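Replicative DNA helicase (Nostoc punctiforme, PDB 4O1R) contains an intein, the segment crystallised here, which probably excises itself from the helicase precursor by protein splicing and joins the flanking exteins. Local coordinates at residues Thr63-Arg68 with Tyr107-Val112. Sequence-based numbering, arbitrary orientation. Where two conformers were deposited one is given.
Sequences TTRLGR and YWDEIV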
loop_
_atom_site.group_PDB
_atom_site.type_symbol
_atom_site.label_atom_id
_atom_site.label_comp_id
_atom_site.label_asym_id
_atom_site.label_seq_id
_atom_site.Cartn_x
_atom_site.Cartn_y
_atom_site.Cartn_z
ATOM N N THR A 63 9.544 7.619 -0.393
ATOM C CA THR A 63 10.050 7.440 -1.757
ATOM C C THR A 63 11.124 6.371 -1.767
ATOM O O THR A 63 11.961 6.325 -0.858
ATOM C CB THR A 63 10.622 8.767 -2.300
ATOM O OG1 THR A 63 9.635 9.794 -2.162
ATOM C CG2 THR A 63 11.011 8.662 -3.775
ATOM N N THR A 64 11.108 5.520 -2.791
ATOM C CA THR A 64 12.109 4.465 -2.918
ATOM C C THR A 64 13.138 4.816 -3.996
ATOM O O THR A 64 12.932 5.725 -4.809
ATOM C CB THR A 64 11.470 3.088 -3.234
ATOM O OG1 THR A 64 11.026 3.070 -4.601
ATOM C CG2 THR A 64 10.297 2.777 -2.291
ATOM N N ARG A 65 14.223 4.044 -4.027
ATOM C CA ARG A 65 15.330 4.260 -4.962
ATOM C C ARG A 65 14.903 4.147 -6.430
ATOM O O ARG A 65 15.412 4.891 -7.271
ATOM C CB ARG A 65 16.478 3.303 -4.628
ATOM C CG ARG A 65 17.749 3.459 -5.468
ATOM C CD ARG A 65 18.897 2.579 -4.917
ATOM N NE ARG A 65 18.518 1.159 -4.812
ATOM C CZ ARG A 65 19.119 0.256 -4.028
ATOM N NH1 ARG A 65 20.154 0.586 -3.263
ATOM N NH2 ARG A 65 18.671 -0.994 -4.004
ATOM N N LEU A 66 13.973 3.242 -6.730
ATOM C CA LEU A 66 13.432 3.083 -8.090
ATOM C C LEU A 66 12.466 4.190 -8.458
ATOM O O LEU A 66 12.023 4.281 -9.613
ATOM C CB LEU A 66 12.700 1.751 -8.234
ATOM C CG LEU A 66 13.535 0.476 -8.302
ATOM C CD1 LEU A 66 12.593 -0.637 -8.542
ATOM C CD2 LEU A 66 14.555 0.491 -9.412
ATOM N N GLY A 67 12.109 5.012 -7.473
ATOM C CA GLY A 67 11.250 6.171 -7.699
ATOM C C GLY A 67 9.795 5.980 -7.336
ATOM O O GLY A 67 8.971 6.864 -7.598
ATOM N N ARG A 68 9.455 4.857 -6.711
ATOM C CA ARG A 68 8.079 4.654 -6.258
ATOM C C ARG A 68 7.812 5.550 -5.061
ATOM O O ARG A 68 8.730 5.870 -4.309
ATOM C CB ARG A 68 7.838 3.189 -5.953
ATOM C CG ARG A 68 8.251 2.357 -7.160
ATOM C CD ARG A 68 7.383 1.198 -7.407
ATOM N NE ARG A 68 7.964 0.383 -8.474
ATOM C CZ ARG A 68 7.747 -0.920 -8.608
ATOM N NH1 ARG A 68 6.959 -1.571 -7.748
ATOM N NH2 ARG A 68 8.322 -1.569 -9.610
ATOM N N TYR A 107 10.525 -7.457 -5.285
ATOM C CA TYR A 107 11.901 -7.023 -5.138
ATOM C C TYR A 107 11.978 -6.126 -3.911
ATOM O O TYR A 107 10.986 -5.514 -3.503
ATOM C CB TYR A 107 12.471 -6.402 -6.419
ATOM C CG TYR A 107 12.049 -4.997 -6.623
ATOM C CD1 TYR A 107 12.891 -3.950 -6.281
ATOM C CD2 TYR A 107 10.793 -4.703 -7.133
ATOM C CE1 TYR A 107 12.495 -2.662 -6.444
ATOM C CE2 TYR A 107 10.392 -3.413 -7.302
ATOM C CZ TYR A 107 11.240 -2.395 -6.955
ATOM O OH TYR A 107 10.831 -1.095 -7.121
ATOM N N TRP A 108 13.162 -6.051 -3.319
ATOM C CA TRP A 108 13.367 -5.276 -2.099
ATOM C C TRP A 108 14.029 -3.948 -2.414
ATOM O O TRP A 108 15.248 -3.891 -2.589
ATOM C CB TRP A 108 14.246 -6.075 -1.140
ATOM C CG TRP A 108 13.604 -7.353 -0.710
ATOM C CD1 TRP A 108 13.829 -8.597 -1.226
ATOM C CD2 TRP A 108 12.600 -7.516 0.307
ATOM N NE1 TRP A 108 13.044 -9.522 -0.582
ATOM C CE2 TRP A 108 12.282 -8.887 0.364
ATOM C CE3 TRP A 108 11.959 -6.638 1.195
ATOM C CZ2 TRP A 108 11.335 -9.405 1.257
ATOM C CZ3 TRP A 108 11.014 -7.162 2.084
ATOM C CH2 TRP A 108 10.716 -8.531 2.110
ATOM N N ASP A 109 13.234 -2.886 -2.482
ATOM C CA ASP A 109 13.750 -1.580 -2.878
ATOM C C ASP A 109 14.159 -0.776 -1.648
ATOM O O ASP A 109 13.556 -0.889 -0.584
ATOM C CB ASP A 109 12.702 -0.814 -3.693
ATOM C CG ASP A 109 13.312 0.264 -4.590
ATOM O OD1 ASP A 109 14.552 0.383 -4.687
ATOM O OD2 ASP A 109 12.510 0.958 -5.221
ATOM N N GLU A 110 15.160 0.065 -1.817
ATOM C CA GLU A 110 15.668 0.904 -0.745
ATOM C C GLU A 110 14.829 2.172 -0.575
ATOM O O GLU A 110 14.504 2.847 -1.563
ATOM C CB GLU A 110 17.099 1.303 -1.115
ATOM C CG GLU A 110 17.809 2.067 -0.031
ATOM C CD GLU A 110 19.023 2.809 -0.525
ATOM O OE1 GLU A 110 18.966 3.406 -1.621
ATOM O OE2 GLU A 110 20.012 2.838 0.213
ATOM N N ILE A 111 14.510 2.515 0.672
ATOM C CA ILE A 111 13.899 3.812 0.982
ATOM C C ILE A 111 14.952 4.906 0.885
ATOM O O ILE A 111 16.019 4.805 1.523
ATOM C CB ILE A 111 13.316 3.819 2.403
ATOM C CG1 ILE A 111 12.185 2.796 2.520
ATOM C CG2 ILE A 111 12.803 5.229 2.774
ATOM C CD1 ILE A 111 11.805 2.480 3.945
ATOM N N VAL A 112 14.667 5.938 0.085
ATOM C CA VAL A 112 15.579 7.094 -0.027
ATOM C C VAL A 112 15.107 8.333 0.729
ATOM O O VAL A 112 15.915 9.201 1.056
ATOM C CB VAL A 112 15.941 7.451 -1.502
ATOM C CG1 VAL A 112 16.660 6.286 -2.181
ATOM C CG2 VAL A 112 14.716 7.850 -2.288
HETATM O O HOH W 1 16.522 -0.063 -6.458
#
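Tyr-107 points toward the turn and, in the conformer given, sets its OH 3.3 Å above one face of the Arg-68 guanidinium, whose NH1 is held by the carbonyl oxygens of Pro-99 and Asn-137; this OH can also donate to Asp-109 OD2. Asp-109 (CG anti to N, chi1 -157°) sends its carboxylate into the type I turn from Thr-64 to Gly-67. There OD2 takes the Leu-66 N-H at 3.1 Å through its syn lone pair, and Thr-64 OG1 at 2.7 Å from above the carboxylate plane. OD1 is linked by a water to Arg-65 NE. With an alanine in its place, Thr-64 OG1 and the Leu-66 N-H would probably lose their shared acceptor, and the water a partner. The turn joins strands 57-64 and 69-72 of the all-beta Hint fold; strand 106-126 pairs antiparallel with 57-64. Glu-110 O accepts Arg-65 N at 2.8 Å. Glu-110 CB lies over one guanidinium face of Arg-65, and Glu-110 OE1, 3.5 Å from Arg-65 NH1 but well out of plane, makes a salt bridge of charges alone. Ile-111 and Thr-64 form a non-hydrogen-bonded pair, the apolar Ile-111 side chain pointing away, buried. Val-112 N bonds Thr-63 O at 2.9 Å; its branched side chain suits because CG1 packs on Arg-65 CA and CG2 against the Thr-63 and Thr-64 carbonyl oxygens.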